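Local coordinates for putative N-acetylneuraminate lyase ([Ruminococcus] gnavus ATCC 29149, PDB 6RB7), which belongs, as a putative N-acetylneuraminate lyase, to the dihydrodipicolinate synthetase family of TIM-barrel proteins, at residues V133-A138 / D166-N171. Residues are numbered along the deposited sequence; the frame is centred on the assembly and turned at random.
Sequences VDAIAA and DFVIYN
Asp134 and Asp166 open the pairing through a water, which donates to Asp134 O and accepts from Asp166 N. Their carboxylates have other partners: Asp134 forms a salt bridge with Lys37, Asp166 a hydrogen bond with Tyr38. Next, Ala135 lays its CB 3.8 Å from Asp166 CB, on the face that also carries Ala137 and Val168. Ile136 spends both backbone polar atoms on the neighbour: its N donates to Asp166 O, and its O receives Val168 N at 2.8 Å, in the carbonyl plane. Its side chain turns to the other face. With chi1 at 56°, CG1 sits between the backbone N and the carbonyl carbon, and the chain runs on to put CD1 3.7 Å from Phe167 CD2, meeting the ring at a slant. Ala137 then sets CB 4.0 Å from Val168 CB. Ala138 N binds Val168 O almost head-on to the carbonyl, whereas Tyr170 N reaches Ala138 O from well above the carbonyl plane, 48° out of it. Ala138 CB touches Phe167 CZ at 3.8 Å, so Ile136 and Ala138 meet successive parts of one ring, which also packs on Ile158 and Ser159 of helix 148-160. Strands 135-138 and 166-171 run parallel, their axes 25° apart, and with that intervening helix they make a beta-alpha-beta unit, the repeating element of the TIM barrel.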
ATOM      1  N   VAL A 133     -21.005  29.320 -13.122  1.00 15.00           N
ATOM      2  CA  VAL A 133     -19.879  28.468 -13.578  1.00 13.99           C
ATOM      3  C   VAL A 133     -20.440  27.399 -14.527  1.00 13.61           C
ATOM      4  O   VAL A 133     -21.639  27.045 -14.467  1.00 14.39           O
ATOM      5  CB  VAL A 133     -19.134  27.823 -12.398  1.00 14.15           C
ATOM      6  CG1 VAL A 133     -18.550  28.864 -11.478  1.00 16.75           C
ATOM      7  CG2 VAL A 133     -20.008  26.835 -11.657  1.00 15.73           C
ATOM      8  N   ASP A 134     -19.588  26.816 -15.356  1.00 14.14           N
ATOM      9  CA  ASP A 134     -19.977  25.730 -16.265  1.00 15.10           C
ATOM     10  C   ASP A 134     -20.198  24.450 -15.475  1.00 12.50           C
ATOM     11  O   ASP A 134     -21.196  23.719 -15.742  1.00 14.02           O
ATOM     12  CB  ASP A 134     -18.944  25.556 -17.363  1.00 13.61           C
ATOM     13  CG  ASP A 134     -18.900  26.804 -18.234  1.00 18.07           C
ATOM     14  OD1 ASP A 134     -19.789  26.920 -19.111  1.00 19.02           O
ATOM     15  OD2 ASP A 134     -18.059  27.677 -17.954  1.00 17.58           O
ATOM     16  N   ALA A 135     -19.307  24.155 -14.539  1.00 12.40           N
ATOM     17  CA  ALA A 135     -19.388  22.921 -13.752  1.00 11.46           C
ATOM     18  C   ALA A 135     -18.855  23.178 -12.355  1.00 11.02           C
ATOM     19  O   ALA A 135     -18.006  24.079 -12.173  1.00 12.29           O
ATOM     20  CB  ALA A 135     -18.602  21.803 -14.443  1.00 12.62           C
ATOM     21  N   ILE A 136     -19.267  22.327 -11.443  1.00 12.11           N
ATOM     22  CA  ILE A 136     -18.614  22.175 -10.137  1.00 12.24           C
ATOM     23  C   ILE A 136     -17.956  20.801 -10.097  1.00 11.77           C
ATOM     24  O   ILE A 136     -18.353  19.911 -10.865  1.00 12.67           O
ATOM     25  CB  ILE A 136     -19.594  22.369  -8.964  1.00 11.95           C
ATOM     26  CG1 ILE A 136     -20.796  21.423  -9.060  1.00 13.13           C
ATOM     27  CG2 ILE A 136     -20.011  23.837  -8.890  1.00 12.99           C
ATOM     28  CD1 ILE A 136     -21.525  21.301  -7.717  1.00 17.93           C
ATOM     29  N   ALA A 137     -16.973  20.681  -9.232  1.00 10.42           N
ATOM     30  CA  ALA A 137     -16.206  19.435  -9.060  1.00  9.65           C
ATOM     31  C   ALA A 137     -16.033  19.110  -7.595  1.00 11.15           C
ATOM     32  O   ALA A 137     -16.093  20.014  -6.740  1.00 11.53           O
ATOM     33  CB  ALA A 137     -14.863  19.537  -9.741  1.00  9.82           C
ATOM     34  N   ALA A 138     -15.747  17.840  -7.290  1.00 10.00           N
ATOM     35  CA  ALA A 138     -15.506  17.430  -5.895  1.00  8.81           C
ATOM     36  C   ALA A 138     -14.591  16.206  -5.865  1.00  9.40           C
ATOM     37  O   ALA A 138     -14.895  15.190  -6.486  1.00  9.95           O
ATOM     38  CB  ALA A 138     -16.799  17.140  -5.203  1.00 10.00           C
ATOM     39  N   ASP A 166     -23.537  21.296 -14.125  1.00 13.85           N
ATOM     40  CA  ASP A 166     -22.727  20.098 -14.442  1.00 13.71           C
ATOM     41  C   ASP A 166     -21.811  19.742 -13.255  1.00 13.88           C
ATOM     42  O   ASP A 166     -21.294  20.638 -12.573  1.00 12.80           O
ATOM     43  CB  ASP A 166     -21.873  20.310 -15.673  1.00 13.52           C
ATOM     44  CG  ASP A 166     -22.630  20.450 -16.986  1.00 16.56           C
ATOM     45  OD1 ASP A 166     -23.832  20.098 -17.044  1.00 18.39           O
ATOM     46  OD2 ASP A 166     -22.008  20.883 -17.945  1.00 15.23           O
ATOM     47  N   PHE A 167     -21.593  18.448 -13.041  1.00 12.47           N
ATOM     48  CA  PHE A 167     -20.840  17.951 -11.865  1.00 12.84           C
ATOM     49  C   PHE A 167     -19.739  17.008 -12.359  1.00 12.65           C
ATOM     50  O   PHE A 167     -20.005  16.012 -13.073  1.00 11.98           O
ATOM     51  CB  PHE A 167     -21.749  17.228 -10.891  1.00 13.33           C
ATOM     52  CG  PHE A 167     -21.108  16.862  -9.580  1.00 12.70           C
ATOM     53  CD1 PHE A 167     -20.317  15.731  -9.457  1.00 13.88           C
ATOM     54  CD2 PHE A 167     -21.339  17.633  -8.456  1.00 15.79           C
ATOM     55  CE1 PHE A 167     -19.752  15.400  -8.229  1.00 13.53           C
ATOM     56  CE2 PHE A 167     -20.756  17.310  -7.237  1.00 16.55           C
ATOM     57  CZ  PHE A 167     -19.977  16.188  -7.127  1.00 14.42           C
ATOM     58  N   VAL A 168     -18.523  17.270 -11.912  1.00 10.65           N
ATOM     59  CA  VAL A 168     -17.307  16.441 -12.190  1.00 11.36           C
ATOM     60  C   VAL A 168     -16.813  15.785 -10.912  1.00 11.14           C
ATOM     61  O   VAL A 168     -16.482  16.486  -9.938  1.00 10.86           O
ATOM     62  CB  VAL A 168     -16.192  17.277 -12.821  1.00 11.40           C
ATOM     63  CG1 VAL A 168     -14.964  16.441 -13.102  1.00 12.20           C
ATOM     64  CG2 VAL A 168     -16.664  17.962 -14.110  1.00 12.23           C
ATOM     65  N   ILE A 169     -16.687  14.452 -10.923  1.00 11.11           N
ATOM     66  CA  ILE A 169     -16.049  13.722  -9.808  1.00 10.81           C
ATOM     67  C   ILE A 169     -14.543  13.816  -9.994  1.00 11.86           C
ATOM     68  O   ILE A 169     -14.081  13.540 -11.115  1.00 12.06           O
ATOM     69  CB  ILE A 169     -16.491  12.255  -9.856  1.00 11.66           C
ATOM     70  CG1 ILE A 169     -17.997  12.131  -9.674  1.00 14.46           C
ATOM     71  CG2 ILE A 169     -15.688  11.421  -8.866  1.00 13.38           C
ATOM     72  CD1 ILE A 169     -18.519  10.790 -10.169  1.00 13.64           C
ATOM     73  N   TYR A 170     -13.799  14.133  -8.947  1.00 10.19           N
ATOM     74  CA  TYR A 170     -12.323  14.166  -9.011  1.00  9.44           C
ATOM     75  C   TYR A 170     -11.799  12.919  -8.311  1.00 12.42           C
ATOM     76  O   TYR A 170     -11.891  12.817  -7.068  1.00 11.74           O
ATOM     77  CB  TYR A 170     -11.776  15.473  -8.467  1.00 11.24           C
ATOM     78  CG  TYR A 170     -10.362  15.753  -8.902  1.00 10.29           C
ATOM     79  CD1 TYR A 170      -9.322  14.995  -8.440  1.00 13.18           C
ATOM     80  CD2 TYR A 170     -10.071  16.767  -9.814  1.00 11.85           C
ATOM     81  CE1 TYR A 170      -8.013  15.263  -8.809  1.00 16.94           C
ATOM     82  CE2 TYR A 170      -8.772  16.989 -10.249  1.00 14.92           C
ATOM     83  CZ  TYR A 170      -7.746  16.211  -9.774  1.00 18.44           C
ATOM     84  OH  TYR A 170      -6.440  16.424 -10.154  1.00 20.76           O
ATOM     85  N   ASN A 171     -11.224  11.986  -9.093  1.00 11.84           N
ATOM     86  CA  ASN A 171     -10.686  10.715  -8.558  1.00 10.62           C
ATOM     87  C   ASN A 171      -9.205  10.887  -8.263  1.00 10.80           C
ATOM     88  O   ASN A 171      -8.436  11.120  -9.185  1.00 12.37           O
ATOM     89  CB  ASN A 171     -10.951   9.570  -9.526  1.00 10.25           C
ATOM     90  CG  ASN A 171     -10.552   8.226  -8.979  1.00 12.83           C
ATOM     91  OD1 ASN A 171     -10.849   7.939  -7.821  1.00 12.69           O
ATOM     92  ND2 ASN A 171      -9.859   7.414  -9.783  1.00 12.02           N
TER
HETATM   93  O   HOH W   1     -23.849  23.588 -16.052  1.00 25.08           O